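Local structure of Abbfa_003403 (Acinetobacter baumannii, 4ZXH) at residues A[25-28]-A[29-33]; A[108-111]-A[112-116]; A[582-585]-A[586-590]; A[598-601]-A[602-605]. The protein probably builds a peptide product as a four-domain nonribosomal peptide synthetase, carrying condensation, adenylation, phosphopantetheine carrier and thioesterase domains in one chain. One frame throughout, in Å; residues are numbered along the deposited sequence. Where two conformers were deposited one is given.

Overall arrangement
Interactions 1 and 2 sit on separate helices of the condensation region, centres about 22 Å apart. Interactions 3 and 4, their centres about 75 to 81 Å from those two, lie in the AMP-binding region at the ends of neighbouring strands of one parallel sheet and in the turns that follow, centres about 8 Å apart; they touch where T586 meets D600 and N602. The buried contact is interaction 1, built of aromatic and aliphatic groups beside the bound phosphopantetheine. Interaction 2 is partly buried and mixes carboxylates with methyls. Interactions 3 and 4 have exposed residues, and their polar turns use i to i+3 or side-chain bonds instead of helical i to i+4 ones.

Interaction 1: A[25-28]-A[29-33]; sequences GIWY and IQRLE. With PNS (4'-phosphopantetheine), chain B.
R31 lays its CG over one face of the six-membered ring of W27, 3.7 Å from that ring's centroid and 25° off its normal, which meets the criteria of a CH-pi contact one helical turn along. W27 holds CG anti to its backbone N (chi1 -170°), while R31 bends at chi2 and chi3, bringing NH1 to 3.5 Å from W27 CZ2 with the guanidinium turned 45° against the ring. This indole is buried, its NE1 bonded to M75 O. Equally close packing surrounds I29: its N donates to G25 O at 3.1 Å, and its CD1 lies 3.8 Å from N36 of the phosphopantetheine. G25, lacking a side chain, lets its CA come 3.2 Å from O35 of the same cofactor. The looser side is that of L32, partly exposed, against Y28. There L32 CD2 reaches Y28 CE2 at 3.9 Å, meeting the ring obliquely, and both residues also meet the carrier region, L32 at V1028 and Y28 at S1008 and V1012. The cofactor is also hydrogen-bonded to S1008 N. Helix 21-32 thus lines the arm's path, consistent with a carrier domain docked at the condensation-domain tunnel.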
loop_
_atom_site.group_PDB
_atom_site.type_symbol
_atom_site.label_atom_id
_atom_site.label_comp_id
_atom_site.label_asym_id
_atom_site.label_seq_id
_atom_site.Cartn_x
_atom_site.Cartn_y
_atom_site.Cartn_z
ATOM N N GLY A 25 -11.375 14.704 14.039
ATOM C CA GLY A 25 -11.028 13.969 12.836
ATOM C C GLY A 25 -10.543 14.856 11.702
ATOM O O GLY A 25 -9.545 14.551 11.056
ATOM N N ILE A 26 -11.254 15.944 11.434
ATOM C CA ILE A 26 -10.815 16.859 10.390
ATOM C C ILE A 26 -9.472 17.478 10.746
ATOM O O ILE A 26 -8.549 17.529 9.924
ATOM C CB ILE A 26 -11.788 18.009 10.171
ATOM C CG1 ILE A 26 -13.241 17.516 10.047
ATOM C CG2 ILE A 26 -11.310 18.837 9.010
ATOM C CD1 ILE A 26 -13.480 16.639 8.894
ATOM N N TRP A 27 -9.390 17.976 11.975
ATOM C CA TRP A 27 -8.171 18.590 12.476
ATOM C C TRP A 27 -7.005 17.655 12.250
ATOM O O TRP A 27 -6.021 18.021 11.598
ATOM C CB TRP A 27 -8.304 18.922 13.951
ATOM C CG TRP A 27 -7.203 19.756 14.466
ATOM C CD1 TRP A 27 -7.188 21.122 14.582
ATOM C CD2 TRP A 27 -5.940 19.297 14.963
ATOM N NE1 TRP A 27 -5.989 21.537 15.125
ATOM C CE2 TRP A 27 -5.205 20.437 15.362
ATOM C CE3 TRP A 27 -5.356 18.031 15.111
ATOM C CZ2 TRP A 27 -3.919 20.348 15.891
ATOM C CZ3 TRP A 27 -4.079 17.945 15.637
ATOM C CH2 TRP A 27 -3.379 19.095 16.028
ATOM N N TYR A 28 -7.139 16.434 12.763
ATOM C CA TYR A 28 -6.088 15.435 12.642
ATOM C C TYR A 28 -5.625 15.242 11.194
ATOM O O TYR A 28 -4.423 15.236 10.910
ATOM C CB TYR A 28 -6.559 14.104 13.228
ATOM C CG TYR A 28 -5.509 13.021 13.216
ATOM C CD1 TYR A 28 -4.467 13.021 14.134
ATOM C CD2 TYR A 28 -5.567 11.991 12.296
ATOM C CE1 TYR A 28 -3.499 12.017 14.124
ATOM C CE2 TYR A 28 -4.610 10.998 12.278
ATOM C CZ TYR A 28 -3.577 11.006 13.190
ATOM O OH TYR A 28 -2.633 9.991 13.158
ATOM N N ILE A 29 -6.575 15.092 10.283
ATOM C CA ILE A 29 -6.237 14.864 8.885
ATOM C C ILE A 29 -5.402 16.030 8.338
ATOM O O ILE A 29 -4.426 15.811 7.614
ATOM C CB ILE A 29 -7.513 14.635 8.041
ATOM C CG1 ILE A 29 -8.194 13.351 8.510
ATOM C CG2 ILE A 29 -7.185 14.519 6.562
ATOM C CD1 ILE A 29 -9.465 13.016 7.813
ATOM N N GLN A 30 -5.741 17.259 8.723
ATOM C CA GLN A 30 -4.972 18.424 8.277
ATOM C C GLN A 30 -3.547 18.471 8.834
ATOM O O GLN A 30 -2.642 18.929 8.133
ATOM C CB GLN A 30 -5.687 19.726 8.631
ATOM C CG GLN A 30 -5.212 20.918 7.800
ATOM C CD GLN A 30 -5.517 20.735 6.319
ATOM O OE1 GLN A 30 -6.667 20.604 5.931
ATOM N NE2 GLN A 30 -4.487 20.727 5.492
ATOM N N ARG A 31 -3.336 18.027 10.076
ATOM C CA ARG A 31 -1.959 17.883 10.592
ATOM C C ARG A 31 -1.236 16.757 9.876
ATOM O O ARG A 31 -0.050 16.850 9.578
ATOM C CB ARG A 31 -1.926 17.619 12.106
ATOM C CG ARG A 31 -2.027 18.869 12.931
ATOM C CD ARG A 31 -0.890 19.825 12.617
ATOM N NE ARG A 31 0.183 19.715 13.595
ATOM C CZ ARG A 31 0.249 20.456 14.696
ATOM N NH1 ARG A 31 -0.693 21.354 14.921
ATOM N NH2 ARG A 31 1.243 20.308 15.563
ATOM N N LEU A 32 -1.960 15.682 9.618
ATOM C CA LEU A 32 -1.368 14.501 9.029
ATOM C C LEU A 32 -0.839 14.804 7.628
ATOM O O LEU A 32 0.254 14.383 7.263
ATOM C CB LEU A 32 -2.392 13.385 8.989
ATOM C CG LEU A 32 -1.865 11.989 8.753
ATOM C CD1 LEU A 32 -0.917 11.608 9.889
ATOM C CD2 LEU A 32 -3.054 11.057 8.680
ATOM N N GLU A 33 -1.605 15.559 6.850
ATOM C CA GLU A 33 -1.162 15.941 5.514
ATOM C C GLU A 33 -1.338 17.451 5.321
ATOM O O GLU A 33 -2.400 17.902 4.919
ATOM C CB GLU A 33 -1.937 15.142 4.453
ATOM C CG GLU A 33 -1.561 15.475 3.037
ATOM C CD GLU A 33 -0.065 15.628 2.866
ATOM O OE1 GLU A 33 0.670 14.618 3.008
ATOM O OE2 GLU A 33 0.374 16.778 2.633
HETATM O O23 PNS B . -6.598 6.779 12.831
HETATM P P24 PNS B . -7.117 7.572 14.001
HETATM O O25 PNS B . -7.411 6.844 15.285
HETATM O O27 PNS B . -8.492 8.236 13.481
HETATM C C28 PNS B . -8.510 9.030 12.300
HETATM C C29 PNS B . -9.914 9.572 12.095
HETATM C C30 PNS B . -10.245 10.356 13.366
HETATM C C31 PNS B . -10.884 8.405 11.906
HETATM C C32 PNS B . -9.944 10.448 10.834
HETATM O O33 PNS B . -9.243 9.735 9.801
HETATM C C34 PNS B . -11.371 10.773 10.435
HETATM O O35 PNS B . -12.129 11.407 11.168
HETATM N N36 PNS B . -11.800 10.364 9.248
HETATM C C37 PNS B . -13.151 10.624 8.777
HETATM C C38 PNS B . -13.041 11.438 7.488
HETATM C C39 PNS B . -14.212 12.366 7.380
HETATM O O40 PNS B . -14.672 12.911 8.373
HETATM N N41 PNS B . -14.667 12.516 6.144
HETATM C C42 PNS B . -15.767 13.335 5.695
HETATM C C43 PNS B . -15.982 12.813 4.289
HETATM S S44 PNS B . -17.327 11.621 4.355
#

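Interaction 2: A[108-111]-A[112-116]; sequences TQLV and EQDTK
T108 and E112, V111 and T115 meet one turn apart on helix 104-115, the crossover helix of a beta-alpha-beta unit whose strands 94-98 and 127-135 run parallel and adjacent in the sheet. The backbone bonds come first: Q113 N to Q109 O and D114 N to L110 O, at 2.8 and 2.7 Å, are regular i to i+4 links with N-H...O angles above 160°, and E112 N and T115 N make the same link to T108 O and V111 O. Carboxylates beside methyl groups form a second class. T108 and E112 lie side by side, with T108 CG2 3.3 Å from E112 OE2; that oxygen also accepts a hydrogen bond from R395 N. L110 and D114 instead cross at an angle, with CD1 of L110 3.8 Å from OD1 of D114, while D114 OD2 is bonded to Y132 OH on strand 127-135. The third class is apolar: V111 CG1 and T115 CG2 approach to 4.0 Å, and both side chains press on A142 of strand 138-146, on the face the helix turns to the sheet. At the helix end, chi1 of 65° sets T115 OG1 between its own N and carbonyl carbon, where its single proton has two acceptors in range, V111 O at 3.0 Å and E112 O at 3.2 Å.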
loop_
_atom_site.group_PDB
_atom_site.type_symbol
_atom_site.label_atom_id
_atom_site.label_comp_id
_atom_site.label_asym_id
_atom_site.label_seq_id
_atom_site.Cartn_x
_atom_site.Cartn_y
_atom_site.Cartn_z
ATOM N N THR A 108 -12.009 30.646 -13.627
ATOM C CA THR A 108 -12.496 29.566 -12.781
ATOM C C THR A 108 -11.316 28.794 -12.218
ATOM O O THR A 108 -11.267 28.506 -11.019
ATOM C CB THR A 108 -13.423 28.586 -13.526
ATOM O OG1 THR A 108 -14.599 29.271 -13.952
ATOM C CG2 THR A 108 -13.851 27.469 -12.603
ATOM N N GLN A 109 -10.355 28.477 -13.078
ATOM C CA GLN A 109 -9.241 27.640 -12.655
ATOM C C GLN A 109 -8.434 28.373 -11.588
ATOM O O GLN A 109 -8.065 27.787 -10.565
ATOM C CB GLN A 109 -8.352 27.230 -13.836
ATOM C CG GLN A 109 -7.257 26.249 -13.382
ATOM C CD GLN A 109 -6.406 25.650 -14.504
ATOM O OE1 GLN A 109 -6.691 25.808 -15.694
ATOM N NE2 GLN A 109 -5.333 24.968 -14.110
ATOM N N LEU A 110 -8.204 29.665 -11.816
ATOM C CA LEU A 110 -7.484 30.502 -10.863
ATOM C C LEU A 110 -8.099 30.448 -9.465
ATOM O O LEU A 110 -7.407 30.177 -8.477
ATOM C CB LEU A 110 -7.450 31.947 -11.359
ATOM C CG LEU A 110 -6.706 32.935 -10.459
ATOM C CD1 LEU A 110 -5.279 32.441 -10.204
ATOM C CD2 LEU A 110 -6.703 34.341 -11.058
ATOM N N VAL A 111 -9.397 30.713 -9.397
ATOM C CA VAL A 111 -10.132 30.686 -8.144
ATOM C C VAL A 111 -10.093 29.293 -7.510
ATOM O O VAL A 111 -9.969 29.163 -6.299
ATOM C CB VAL A 111 -11.626 31.156 -8.355
ATOM C CG1 VAL A 111 -12.464 30.995 -7.076
ATOM C CG2 VAL A 111 -11.686 32.621 -8.850
ATOM N N GLU A 112 -10.188 28.241 -8.315
ATOM C CA GLU A 112 -10.045 26.903 -7.750
ATOM C C GLU A 112 -8.651 26.742 -7.132
ATOM O O GLU A 112 -8.542 26.353 -5.970
ATOM C CB GLU A 112 -10.332 25.823 -8.803
ATOM C CG GLU A 112 -11.852 25.630 -9.045
ATOM C CD GLU A 112 -12.208 24.993 -10.399
ATOM O OE1 GLU A 112 -11.281 24.689 -11.189
ATOM O OE2 GLU A 112 -13.423 24.804 -10.672
ATOM N N GLN A 113 -7.589 27.083 -7.864
ATOM C CA GLN A 113 -6.254 26.913 -7.299
ATOM C C GLN A 113 -6.022 27.835 -6.094
ATOM O O GLN A 113 -5.433 27.400 -5.111
ATOM C CB GLN A 113 -5.178 27.118 -8.368
ATOM C CG GLN A 113 -4.050 26.068 -8.340
ATOM C CD GLN A 113 -4.515 24.619 -8.611
ATOM O OE1 GLN A 113 -5.704 24.341 -8.835
ATOM N NE2 GLN A 113 -3.557 23.694 -8.595
ATOM N N ASP A 114 -6.518 29.068 -6.128
ATOM C CA ASP A 114 -6.356 29.973 -4.985
ATOM C C ASP A 114 -7.033 29.476 -3.708
ATOM O O ASP A 114 -6.443 29.522 -2.629
ATOM C CB ASP A 114 -6.889 31.360 -5.323
ATOM C CG ASP A 114 -5.899 32.190 -6.107
ATOM O OD1 ASP A 114 -4.860 31.630 -6.513
ATOM O OD2 ASP A 114 -6.160 33.406 -6.293
ATOM N N THR A 115 -8.272 29.007 -3.830
ATOM C CA THR A 115 -9.035 28.551 -2.671
ATOM C C THR A 115 -8.537 27.218 -2.107
ATOM O O THR A 115 -8.885 26.867 -0.993
ATOM C CB THR A 115 -10.550 28.410 -3.000
ATOM O OG1 THR A 115 -10.756 27.382 -3.976
ATOM C CG2 THR A 115 -11.132 29.736 -3.511
ATOM N N LYS A 116 -7.735 26.475 -2.868
ATOM C CA LYS A 116 -7.132 25.231 -2.367
ATOM C C LYS A 116 -5.832 25.428 -1.578
ATOM O O LYS A 116 -5.205 24.452 -1.159
ATOM C CB LYS A 116 -6.865 24.260 -3.525
ATOM C CG LYS A 116 -8.033 23.359 -3.786
ATOM C CD LYS A 116 -8.030 22.739 -5.171
ATOM C CE LYS A 116 -9.463 22.256 -5.455
ATOM N NZ LYS A 116 -9.608 21.601 -6.788
#

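Interaction 3: A[582-585]-A[586-590]; sequences ILTQ and TELMD
With chi1 at 54°, Q585 carries CG between its backbone N and carbonyl carbon, and the extended chain beyond runs alongside L588, whose CD1 lies 3.6 Å from Q585 CG. T584 has OG1 anti to its N and CG2 in the position between N and carbonyl, so the two branches face different partners: OG1 sits 3.4 Å from L588 CB, and CG2 meets M589 SD at 3.5 Å. The sulfur gets there through the bend of M589 at chi2. One backbone bond ties the pieces, L588 N to Q585 O at 3.0 Å; the N-H approaches from above the carbonyl plane, with a C=O...N angle of 135°, as fits an i to i+3 link in a 3-10 turn. On the solvent side E587, bent at chi2, folds back, so that its OE1 is 3.7 Å from Q585 NE2 with amide and carboxylate planes 38° apart, a loose approach. The polar ends are held elsewhere: Q585 OE1 accepts from D539 N, and T584 OG1 is bonded to M537 O. Both partners lie at or just past the end of strand 533-537, the neighbour of strand 581-584. The arrangement is a 3-10 turn taking the chain out of a parallel sheet strand in the AMP-binding domain of an ANL-superfamily adenylating enzyme.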
loop_
_atom_site.group_PDB
_atom_site.type_symbol
_atom_site.label_atom_id
_atom_site.label_comp_id
_atom_site.label_asym_id
_atom_site.label_seq_id
_atom_site.Cartn_x
_atom_site.Cartn_y
_atom_site.Cartn_z
ATOM N N ILE A 582 6.855 -42.918 -33.773
ATOM C CA ILE A 582 7.638 -41.821 -33.183
ATOM C C ILE A 582 8.830 -41.535 -34.089
ATOM O O ILE A 582 9.683 -42.409 -34.289
ATOM C CB ILE A 582 8.142 -42.162 -31.760
ATOM C CG1 ILE A 582 6.973 -42.269 -30.770
ATOM C CG2 ILE A 582 9.161 -41.139 -31.291
ATOM C CD1 ILE A 582 7.355 -42.942 -29.466
ATOM N N LEU A 583 8.865 -40.339 -34.676
ATOM C CA LEU A 583 9.953 -39.971 -35.581
ATOM C C LEU A 583 11.015 -39.292 -34.746
ATOM O O LEU A 583 10.774 -38.240 -34.163
ATOM C CB LEU A 583 9.463 -39.056 -36.715
ATOM C CG LEU A 583 10.470 -38.542 -37.759
ATOM C CD1 LEU A 583 10.962 -39.613 -38.733
ATOM C CD2 LEU A 583 9.890 -37.349 -38.509
ATOM N N THR A 584 12.182 -39.913 -34.673
ATOM C CA THR A 584 13.246 -39.460 -33.783
ATOM C C THR A 584 14.585 -39.515 -34.517
ATOM O O THR A 584 14.617 -39.754 -35.716
ATOM C CB THR A 584 13.284 -40.323 -32.522
ATOM O OG1 THR A 584 14.389 -39.938 -31.699
ATOM C CG2 THR A 584 13.417 -41.795 -32.901
ATOM N N GLN A 585 15.696 -39.289 -33.830
ATOM C CA GLN A 585 16.982 -39.339 -34.523
ATOM C C GLN A 585 17.828 -40.469 -33.964
ATOM O O GLN A 585 17.513 -41.003 -32.903
ATOM C CB GLN A 585 17.723 -37.991 -34.438
ATOM C CG GLN A 585 17.917 -37.423 -33.044
ATOM C CD GLN A 585 18.308 -35.951 -33.056
ATOM O OE1 GLN A 585 17.539 -35.088 -33.501
ATOM N NE2 GLN A 585 19.517 -35.657 -32.576
ATOM N N THR A 586 18.893 -40.822 -34.684
ATOM C CA THR A 586 19.719 -42.000 -34.385
ATOM C C THR A 586 20.075 -42.179 -32.912
ATOM O O THR A 586 19.789 -43.225 -32.327
ATOM C CB THR A 586 21.029 -41.956 -35.177
ATOM O OG1 THR A 586 20.748 -41.650 -36.549
ATOM C CG2 THR A 586 21.766 -43.287 -35.072
ATOM N N GLU A 587 20.689 -41.151 -32.323
ATOM C CA GLU A 587 21.141 -41.178 -30.926
ATOM C C GLU A 587 20.064 -41.566 -29.901
ATOM O O GLU A 587 20.383 -42.063 -28.819
ATOM C CB GLU A 587 21.704 -39.815 -30.526
ATOM C CG GLU A 587 22.840 -39.277 -31.386
ATOM C CD GLU A 587 22.371 -38.537 -32.638
ATOM O OE1 GLU A 587 21.264 -38.826 -33.144
ATOM O OE2 GLU A 587 23.114 -37.637 -33.100
ATOM N N LEU A 588 18.795 -41.337 -30.238
ATOM C CA LEU A 588 17.716 -41.431 -29.254
ATOM C C LEU A 588 16.826 -42.671 -29.386
ATOM O O LEU A 588 15.844 -42.805 -28.652
ATOM C CB LEU A 588 16.844 -40.171 -29.346
ATOM C CG LEU A 588 17.623 -38.855 -29.282
ATOM C CD1 LEU A 588 16.765 -37.647 -29.677
ATOM C CD2 LEU A 588 18.229 -38.648 -27.894
ATOM N N MET A 589 17.169 -43.572 -30.308
ATOM C CA MET A 589 16.278 -44.679 -30.699
ATOM C C MET A 589 15.910 -45.616 -29.544
ATOM O O MET A 589 14.821 -46.194 -29.529
ATOM C CB MET A 589 16.907 -45.488 -31.841
ATOM C CG MET A 589 16.888 -44.780 -33.188
ATOM S SD MET A 589 15.237 -44.651 -33.939
ATOM C CE MET A 589 15.075 -46.280 -34.665
ATOM N N ASP A 590 16.806 -45.755 -28.574
ATOM C CA ASP A 590 16.572 -46.632 -27.432
ATOM C C ASP A 590 16.235 -45.835 -26.168
ATOM O O ASP A 590 16.095 -46.402 -25.082
ATOM C CB ASP A 590 17.802 -47.497 -27.197
ATOM C CG ASP A 590 19.034 -46.667 -26.923
ATOM O OD1 ASP A 590 19.183 -45.609 -27.574
ATOM O OD2 ASP A 590 19.845 -47.066 -26.061
#

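Interaction 4: A[598-601]-A[602-605]; sequences RLDI and NQAG
D600 reaches across to N602 and Q603 with every atom of its side chain. Its CB lies 4.0 Å from Q603 CG, and CG, set anti to the backbone N (chi1 -179°), comes 3.7 Å from N602 N. OD1 at the tip accepts from N602 N at 3.0 Å with an N-H...O angle of 160°; the N-H descends on it from well above the carboxylate plane. OD2 passes 3.9 Å from Q603 CG and is bonded to T586 OG1, which also bonds N602 ND2. A side-chain oxygen taking the N-H two residues on defines an Asx turn. Here it is combined with a beta turn, since Q603 N donates to D600 O at 3.0 Å, and the two turns bend the chain away from the strand direction directly after strand 598-600, an edge strand of the four-stranded parallel sheet in the AMP-binding domain. The N602 amide plane stands 80° from the D600 carboxylate, so the two flat groups are nearly perpendicular. One residue further, A604 N gives a longer bond to I601 O at 3.3 Å, from above the carbonyl plane. I601 is buried against I519 on helix 509-525 and L543 and A547 on helix 543-553, while A604 touches Y522.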
loop_
_atom_site.group_PDB
_atom_site.type_symbol
_atom_site.label_atom_id
_atom_site.label_comp_id
_atom_site.label_asym_id
_atom_site.label_seq_id
_atom_site.Cartn_x
_atom_site.Cartn_y
_atom_site.Cartn_z
ATOM N N ARG A 598 9.358 -46.888 -33.839
ATOM C CA ARG A 598 10.228 -45.726 -33.946
ATOM C C ARG A 598 10.832 -45.692 -35.345
ATOM O O ARG A 598 11.124 -46.735 -35.914
ATOM C CB ARG A 598 11.319 -45.771 -32.865
ATOM C CG ARG A 598 10.869 -46.515 -31.609
ATOM C CD ARG A 598 11.988 -47.373 -31.009
ATOM N NE ARG A 598 11.495 -48.243 -29.941
ATOM C CZ ARG A 598 11.732 -48.059 -28.643
ATOM N NH1 ARG A 598 12.461 -47.026 -28.227
ATOM N NH2 ARG A 598 11.232 -48.911 -27.754
ATOM N N LEU A 599 10.979 -44.492 -35.896
ATOM C CA LEU A 599 11.636 -44.278 -37.177
ATOM C C LEU A 599 12.785 -43.283 -37.068
ATOM O O LEU A 599 12.635 -42.192 -36.515
ATOM C CB LEU A 599 10.646 -43.767 -38.207
ATOM C CG LEU A 599 9.727 -44.780 -38.854
ATOM C CD1 LEU A 599 8.760 -44.012 -39.730
ATOM C CD2 LEU A 599 10.541 -45.748 -39.659
ATOM N N ASP A 600 13.930 -43.658 -37.615
ATOM C CA ASP A 600 15.089 -42.782 -37.616
ATOM C C ASP A 600 15.046 -41.845 -38.815
ATOM O O ASP A 600 15.158 -42.282 -39.961
ATOM C CB ASP A 600 16.373 -43.613 -37.617
ATOM C CG ASP A 600 17.632 -42.762 -37.589
ATOM O OD1 ASP A 600 17.512 -41.519 -37.480
ATOM O OD2 ASP A 600 18.743 -43.347 -37.674
ATOM N N ILE A 601 14.910 -40.555 -38.541
ATOM C CA ILE A 601 14.811 -39.538 -39.590
ATOM C C ILE A 601 16.077 -39.425 -40.452
ATOM O O ILE A 601 16.029 -38.938 -41.583
ATOM C CB ILE A 601 14.495 -38.151 -38.990
ATOM C CG1 ILE A 601 13.938 -37.209 -40.051
ATOM C CG2 ILE A 601 15.722 -37.543 -38.366
ATOM C CD1 ILE A 601 13.597 -35.844 -39.498
ATOM N N ASN A 602 17.208 -39.882 -39.930
ATOM C CA ASN A 602 18.439 -39.845 -40.710
ATOM C C ASN A 602 18.419 -40.878 -41.831
ATOM O O ASN A 602 19.181 -40.769 -42.791
ATOM C CB ASN A 602 19.654 -40.076 -39.810
ATOM C CG ASN A 602 19.846 -38.966 -38.781
ATOM O OD1 ASN A 602 19.736 -37.777 -39.101
ATOM N ND2 ASN A 602 20.121 -39.356 -37.532
ATOM N N GLN A 603 17.548 -41.878 -41.700
ATOM C CA GLN A 603 17.437 -42.964 -42.672
ATOM C C GLN A 603 16.560 -42.558 -43.826
ATOM O O GLN A 603 16.517 -43.229 -44.854
ATOM C CB GLN A 603 16.868 -44.226 -42.027
ATOM C CG GLN A 603 17.834 -44.918 -41.108
ATOM C CD GLN A 603 19.236 -44.895 -41.665
ATOM O OE1 GLN A 603 20.076 -44.109 -41.218
ATOM N NE2 GLN A 603 19.493 -45.734 -42.670
ATOM N N ALA A 604 15.840 -41.464 -43.639
ATOM C CA ALA A 604 15.009 -40.919 -44.699
ATOM C C ALA A 604 15.893 -40.501 -45.853
ATOM O O ALA A 604 16.872 -39.779 -45.660
ATOM C CB ALA A 604 14.192 -39.735 -44.192
ATOM N N GLY A 605 15.568 -40.956 -47.054
ATOM C CA GLY A 605 16.319 -40.524 -48.215
ATOM C C GLY A 605 16.244 -39.014 -48.403
ATOM O O GLY A 605 15.706 -38.264 -47.573
#